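Local coordinates for COG1633: Uncharacterized conserved protein (Magnetospirillum magnetotacticum, PDB 2OH3) that is of uncharacterised function but binds zinc and, as a rubrerythrin-family four-helix protein, probably carries a metal-dependent activity, at residues 18-23 against 74-79; 25-30 against 41-46. One frame throughout, in Å; residues are numbered along the deposited sequence. Where two conformers were deposited one is given.

Contact 1: 18-23 against 74-79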
loop_
_atom_site.group_PDB
_atom_site.type_symbol
_atom_site.label_atom_id
_atom_site.label_comp_id
_atom_site.label_asym_id
_atom_site.label_seq_id
_atom_site.Cartn_x
_atom_site.Cartn_y
_atom_site.Cartn_z
ATOM N N THR A 18 -1.158 1.870 -12.588
ATOM C CA THR A 18 -2.292 1.250 -11.929
ATOM C C THR A 18 -2.471 1.814 -10.500
ATOM O O THR A 18 -3.576 2.193 -10.082
ATOM C CB THR A 18 -2.103 -0.285 -11.904
ATOM O OG1 THR A 18 -1.926 -0.737 -13.251
ATOM C CG2 THR A 18 -3.302 -0.993 -11.318
ATOM N N GLU A 19 -1.363 1.901 -9.775
ATOM C CA GLU A 19 -1.382 2.462 -8.445
ATOM C C GLU A 19 -1.847 3.919 -8.493
ATOM O O GLU A 19 -2.743 4.269 -7.767
ATOM C CB GLU A 19 -0.010 2.319 -7.761
ATOM C CG GLU A 19 0.099 3.059 -6.433
ATOM C CD GLU A 19 -0.582 2.357 -5.252
ATOM O OE1 GLU A 19 -1.296 1.360 -5.433
ATOM O OE2 GLU A 19 -0.373 2.785 -4.085
ATOM N N ALA A 20 -1.257 4.762 -9.335
ATOM C CA ALA A 20 -1.649 6.173 -9.408
ATOM C C ALA A 20 -3.134 6.358 -9.697
ATOM O O ALA A 20 -3.798 7.159 -9.055
ATOM C CB ALA A 20 -0.836 6.923 -10.421
ATOM N N ALA A 21 -3.667 5.632 -10.665
ATOM C CA ALA A 21 -5.085 5.719 -10.946
ATOM C C ALA A 21 -5.964 5.456 -9.740
ATOM O O ALA A 21 -6.941 6.166 -9.548
ATOM C CB ALA A 21 -5.485 4.769 -12.070
ATOM N N GLU A 22 -5.691 4.393 -8.997
ATOM C CA GLU A 22 -6.445 4.082 -7.798
ATOM C C GLU A 22 -6.315 5.132 -6.722
ATOM O O GLU A 22 -7.283 5.441 -6.048
ATOM C CB GLU A 22 -5.959 2.777 -7.156
ATOM C CG GLU A 22 -6.391 1.549 -7.879
ATOM C CD GLU A 22 -5.702 0.306 -7.336
ATOM O OE1 GLU A 22 -5.309 0.316 -6.122
ATOM O OE2 GLU A 22 -5.593 -0.667 -8.137
ATOM N N ARG A 23 -5.109 5.623 -6.511
ATOM C CA ARG A 23 -4.863 6.566 -5.414
ATOM C C ARG A 23 -5.490 7.939 -5.678
ATOM O O ARG A 23 -5.999 8.597 -4.766
ATOM C CB ARG A 23 -3.382 6.768 -5.195
ATOM C CG ARG A 23 -2.573 5.542 -4.714
ATOM C CD ARG A 23 -2.798 5.162 -3.287
ATOM N NE ARG A 23 -4.128 4.630 -3.049
ATOM C CZ ARG A 23 -4.637 3.508 -3.547
ATOM N NH1 ARG A 23 -3.951 2.696 -4.325
ATOM N NH2 ARG A 23 -5.877 3.176 -3.238
ATOM N N TYR A 74 6.172 -0.440 -5.942
ATOM C CA TYR A 74 5.333 0.462 -6.739
ATOM C C TYR A 74 4.260 1.196 -5.934
ATOM O O TYR A 74 3.808 2.220 -6.380
ATOM C CB TYR A 74 4.715 -0.273 -7.960
ATOM C CG TYR A 74 3.778 -1.387 -7.528
ATOM C CD1 TYR A 74 2.471 -1.092 -7.149
ATOM C CD2 TYR A 74 4.212 -2.722 -7.415
ATOM C CE1 TYR A 74 1.631 -2.058 -6.700
ATOM C CE2 TYR A 74 3.326 -3.721 -6.974
ATOM C CZ TYR A 74 2.041 -3.350 -6.621
ATOM O OH TYR A 74 1.122 -4.239 -6.168
ATOM N N ARG A 75 3.843 0.677 -4.779
ATOM C CA ARG A 75 2.810 1.358 -3.978
ATOM C C ARG A 75 3.242 2.761 -3.528
ATOM O O ARG A 75 4.384 2.983 -3.147
ATOM C CB ARG A 75 2.432 0.555 -2.753
ATOM C CG ARG A 75 1.504 -0.582 -3.011
ATOM C CD ARG A 75 1.135 -1.216 -1.717
ATOM N NE ARG A 75 0.032 -2.149 -1.895
ATOM C CZ ARG A 75 -0.601 -2.734 -0.902
ATOM N NH1 ARG A 75 -0.180 -2.578 0.326
ATOM N NH2 ARG A 75 -1.605 -3.558 -1.150
ATOM N N TRP A 76 2.305 3.700 -3.522
ATOM C CA TRP A 76 2.517 4.953 -2.800
ATOM C C TRP A 76 2.853 4.702 -1.343
ATOM O O TRP A 76 2.378 3.727 -0.726
ATOM C CB TRP A 76 1.279 5.845 -2.905
ATOM C CG TRP A 76 1.073 6.438 -4.255
ATOM C CD1 TRP A 76 1.536 5.963 -5.470
ATOM C CD2 TRP A 76 0.288 7.593 -4.563
ATOM N NE1 TRP A 76 1.103 6.781 -6.493
ATOM C CE2 TRP A 76 0.321 7.772 -5.965
ATOM C CE3 TRP A 76 -0.428 8.502 -3.786
ATOM C CZ2 TRP A 76 -0.303 8.833 -6.595
ATOM C CZ3 TRP A 76 -1.055 9.563 -4.417
ATOM C CH2 TRP A 76 -0.985 9.715 -5.811
ATOM N N LYS A 77 3.695 5.572 -0.786
ATOM C CA LYS A 77 4.102 5.505 0.622
ATOM C C LYS A 77 2.852 5.718 1.460
ATOM O O LYS A 77 1.951 6.405 1.052
ATOM C CB LYS A 77 5.147 6.598 0.927
ATOM C CG LYS A 77 6.206 6.275 1.969
ATOM C CD LYS A 77 6.713 7.571 2.714
ATOM C CE LYS A 77 7.771 7.298 3.804
ATOM N NZ LYS A 77 9.082 6.694 3.316
ATOM N N THR A 78 2.754 5.091 2.619
ATOM C CA THR A 78 1.582 5.337 3.463
ATOM C C THR A 78 1.751 6.767 4.016
ATOM O O THR A 78 2.871 7.188 4.305
ATOM C CB THR A 78 1.397 4.274 4.608
ATOM O OG1 THR A 78 2.510 4.311 5.495
ATOM C CG2 THR A 78 1.233 2.832 4.035
ATOM N N PRO A 79 0.650 7.514 4.146
ATOM C CA PRO A 79 0.722 8.909 4.599
ATOM C C PRO A 79 0.993 8.995 6.111
ATOM O O PRO A 79 1.027 7.971 6.767
ATOM C CB PRO A 79 -0.668 9.447 4.262
ATOM C CG PRO A 79 -1.571 8.251 4.369
ATOM C CD PRO A 79 -0.739 7.088 3.876
#
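Trp76 lies under Arg23 and reaches Glu19 through its backbone nitrogen. The tight part of the contact is at the indole. The aliphatic start of Arg23 covers one face of it. Arg23 CB makes a CH-pi contact, 3.6 Å from the centroid of the Trp76 six-membered ring and only 6° off its normal. Arg23 CG sits 3.5 Å from Trp76 CD2, where the two rings join. Two bends beyond CG then carry the guanidinium off the indole, with its plane 86° from that of the ring. Ala20 adds to the packing with CB 4.3 Å from Trp76 CZ2. The rings of Tyr24 and Tyr100 meet Trp76 edge-to-face.

Glu19 is buried and bridges helix and loop. With CG turned opposite its own backbone nitrogen (chi1 172°), the chain heads to the loop, and CG comes 3.4 Å from Trp76 CD1. Glu19 OE2 accepts the Trp76 N-H at 2.9 Å, from above the carboxylate plane. The same oxygen pairs with Arg75 of the second subunit. Glu19 OE1 takes a weak bond from Arg23 NH1 at 3.2 Å. Both carboxylate oxygens therefore have positive partners, which would probably favour the ionised form.

The looser side begins at Tyr74, whose ring edge meets Glu19 CB with CD1 4.3 Å away. On the helix, the exposed Glu22 receives Arg23 NH1 through OE1 at 3.3 Å and takes no part in gripping the loop. Arg23 NE pairs with Glu26. This is a helix-to-loop packing. It lays the long connection between helices 37-61 and 94-118 of a ferritin-like four-helix bundle against helix 6-33, at the dimer interface.

Contact 2: 25-30 against 41-46; sequences VELADM and TVFRDM
Arg44 spreads its guanidinium flat over the methyl of Ala28 and turns its nitrogen edge to Asp29. Ala28 CB stands over the centre of that plane, 3.2 Å from Arg44 CZ, so the group is closely backed. A bend at chi2 swings the Arg44 chain across to the neighbouring helix. There Arg44 NH2 and NH1 both bond to Asp29 OD1, at 3.0 Å and 3.2 Å. The oxygen lies in the guanidinium plane, but the carboxylate is turned 60° from it. This is an end-on salt bridge to one oxygen, not a side-by-side pairing of two.

The helices are antiparallel neighbours in the ferritin-like four-helix bundle, 6-33 and 37-61, joined by a short turn. The axes of the two segments run 160° apart and approach to 8.0 Å. The small Ala28 is consistent with this close approach, with its CB 3.9 Å from Phe43 CB.

Phe43 faces the bundle interior and presents a ring face to Leu27. Leu27 CB is 3.5 Å from Phe43 CD2 and makes a CH-pi contact 30° off the ring normal. Leu27 CD1 lies over the centre of the same ring. Replacing Arg44 with an alanine would probably leave Asp29 without its charged mate and uncover the Ala28 methyl. Both Leu27 and Phe43 also touch Ala97 of helix 94-118.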
loop_
_atom_site.group_PDB
_atom_site.type_symbol
_atom_site.label_atom_id
_atom_site.label_comp_id
_atom_site.label_asym_id
_atom_site.label_seq_id
_atom_site.Cartn_x
_atom_site.Cartn_y
_atom_site.Cartn_z
ATOM N N VAL A 25 -8.183 8.453 -7.815
ATOM C CA VAL A 25 -9.624 8.339 -7.719
ATOM C C VAL A 25 -10.051 8.507 -6.285
ATOM O O VAL A 25 -10.992 9.231 -5.973
ATOM C CB VAL A 25 -10.132 7.012 -8.264
ATOM C CG1 VAL A 25 -11.577 6.781 -7.878
ATOM C CG2 VAL A 25 -10.001 6.995 -9.796
ATOM N N GLU A 26 -9.324 7.850 -5.397
ATOM C CA GLU A 26 -9.558 7.892 -3.958
ATOM C C GLU A 26 -9.456 9.314 -3.407
ATOM O O GLU A 26 -10.348 9.774 -2.699
ATOM C CB GLU A 26 -8.560 6.903 -3.326
ATOM C CG GLU A 26 -8.600 6.715 -1.905
ATOM C CD GLU A 26 -7.706 5.522 -1.496
ATOM O OE1 GLU A 26 -6.471 5.704 -1.437
ATOM O OE2 GLU A 26 -8.240 4.405 -1.265
ATOM N N LEU A 27 -8.399 10.024 -3.776
ATOM C CA LEU A 27 -8.255 11.411 -3.371
ATOM C C LEU A 27 -9.332 12.323 -3.990
ATOM O O LEU A 27 -9.844 13.215 -3.302
ATOM C CB LEU A 27 -6.841 11.955 -3.697
ATOM C CG LEU A 27 -5.609 11.363 -2.999
ATOM C CD1 LEU A 27 -4.376 11.918 -3.670
ATOM C CD2 LEU A 27 -5.589 11.657 -1.510
ATOM N N ALA A 28 -9.678 12.092 -5.260
ATOM C CA ALA A 28 -10.755 12.841 -5.913
ATOM C C ALA A 28 -12.052 12.685 -5.115
ATOM O O ALA A 28 -12.734 13.646 -4.814
ATOM C CB ALA A 28 -10.957 12.330 -7.336
ATOM N N ASP A 29 -12.358 11.445 -4.760
ATOM C CA ASP A 29 -13.574 11.115 -4.044
ATOM C C ASP A 29 -13.647 11.850 -2.732
ATOM O O ASP A 29 -14.725 12.317 -2.333
ATOM C CB ASP A 29 -13.673 9.602 -3.793
ATOM C CG ASP A 29 -14.112 8.829 -5.025
ATOM O OD1 ASP A 29 -14.495 9.423 -6.041
ATOM O OD2 ASP A 29 -14.067 7.599 -4.995
HETATM N N MSE A 30 -12.512 11.916 -2.042
HETATM C CA MSE A 30 -12.475 12.592 -0.761
HETATM C C MSE A 30 -12.594 14.093 -0.892
HETATM O O MSE A 30 -13.259 14.736 -0.061
HETATM C CB MSE A 30 -11.207 12.274 -0.017
HETATM C CG MSE A 30 -11.380 11.106 0.869
HETATM SE SE MSE A 30 -9.976 11.157 2.116
HETATM C CE MSE A 30 -8.695 10.713 0.812
ATOM N N THR A 41 -11.110 17.887 -9.017
ATOM C CA THR A 41 -10.871 17.916 -10.463
ATOM C C THR A 41 -9.385 17.795 -10.863
ATOM O O THR A 41 -9.077 17.103 -11.839
ATOM C CB THR A 41 -11.562 19.133 -11.112
ATOM O OG1 THR A 41 -12.937 19.157 -10.701
ATOM C CG2 THR A 41 -11.525 19.036 -12.613
ATOM N N VAL A 42 -8.455 18.390 -10.102
ATOM C CA VAL A 42 -7.039 18.170 -10.341
ATOM C C VAL A 42 -6.742 16.657 -10.285
ATOM O O VAL A 42 -6.013 16.110 -11.127
ATOM C CB VAL A 42 -6.142 18.907 -9.262
ATOM C CG1 VAL A 42 -4.724 18.385 -9.269
ATOM C CG2 VAL A 42 -6.143 20.413 -9.474
ATOM N N PHE A 43 -7.293 15.996 -9.276
ATOM C CA PHE A 43 -7.119 14.547 -9.095
ATOM C C PHE A 43 -7.892 13.666 -10.111
ATOM O O PHE A 43 -7.433 12.563 -10.459
ATOM C CB PHE A 43 -7.524 14.140 -7.681
ATOM C CG PHE A 43 -6.699 14.783 -6.582
ATOM C CD1 PHE A 43 -5.376 15.085 -6.773
ATOM C CD2 PHE A 43 -7.260 15.034 -5.330
ATOM C CE1 PHE A 43 -4.650 15.649 -5.770
ATOM C CE2 PHE A 43 -6.525 15.642 -4.340
ATOM C CZ PHE A 43 -5.245 15.930 -4.553
ATOM N N ARG A 44 -9.028 14.138 -10.596
ATOM C CA ARG A 44 -9.660 13.407 -11.694
ATOM C C ARG A 44 -8.789 13.455 -12.948
ATOM O O ARG A 44 -8.673 12.463 -13.669
ATOM C CB ARG A 44 -11.056 13.915 -12.000
ATOM C CG ARG A 44 -11.990 13.767 -10.886
ATOM C CD ARG A 44 -12.505 12.358 -10.689
ATOM N NE ARG A 44 -13.479 12.457 -9.616
ATOM C CZ ARG A 44 -13.758 11.524 -8.718
ATOM N NH1 ARG A 44 -13.165 10.318 -8.760
ATOM N NH2 ARG A 44 -14.655 11.830 -7.772
ATOM N N ASP A 45 -8.163 14.598 -13.195
ATOM C CA ASP A 45 -7.340 14.814 -14.377
ATOM C C ASP A 45 -6.163 13.846 -14.336
ATOM O O ASP A 45 -5.849 13.146 -15.313
ATOM C CB ASP A 45 -6.888 16.270 -14.383
ATOM C CG ASP A 45 -6.138 16.683 -15.650
ATOM O OD1 ASP A 45 -6.548 16.335 -16.784
ATOM O OD2 ASP A 45 -5.128 17.410 -15.487
HETATM N N MSE A 46 -5.550 13.773 -13.172
HETATM C CA MSE A 46 -4.411 12.894 -12.944
HETATM C C MSE A 46 -4.783 11.419 -13.086
HETATM O O MSE A 46 -4.006 10.648 -13.646
HETATM C CB MSE A 46 -3.803 13.153 -11.560
HETATM C CG MSE A 46 -3.051 14.511 -11.296
HETATM SE SE MSE A 46 -1.469 14.773 -12.473
HETATM C CE MSE A 46 -0.738 13.429 -12.293
#

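Contacts 1 and 2 use successive turns of helix 6-33, and their centres are 13 Å apart. Contact 1 packs a loop on the helix, whereas contact 2 joins it to the next helix in sequence. They meet directly where Trp76 CZ3 lies 4.1 Å from Leu27 CD1, so Leu27 links the indole to the Phe43 ring. Both contacts lie near the zinc site of Glu105, Glu135 and His138. The Ala20 side chain is about 6 Å from the zinc ion and about 4 Å from a bound imidazole, probably from the crystallisation liquor. The Phe43 side chain is about 10 Å from the metal. Met46 touches both Glu105 and His138. Both contacts also border the second subunit.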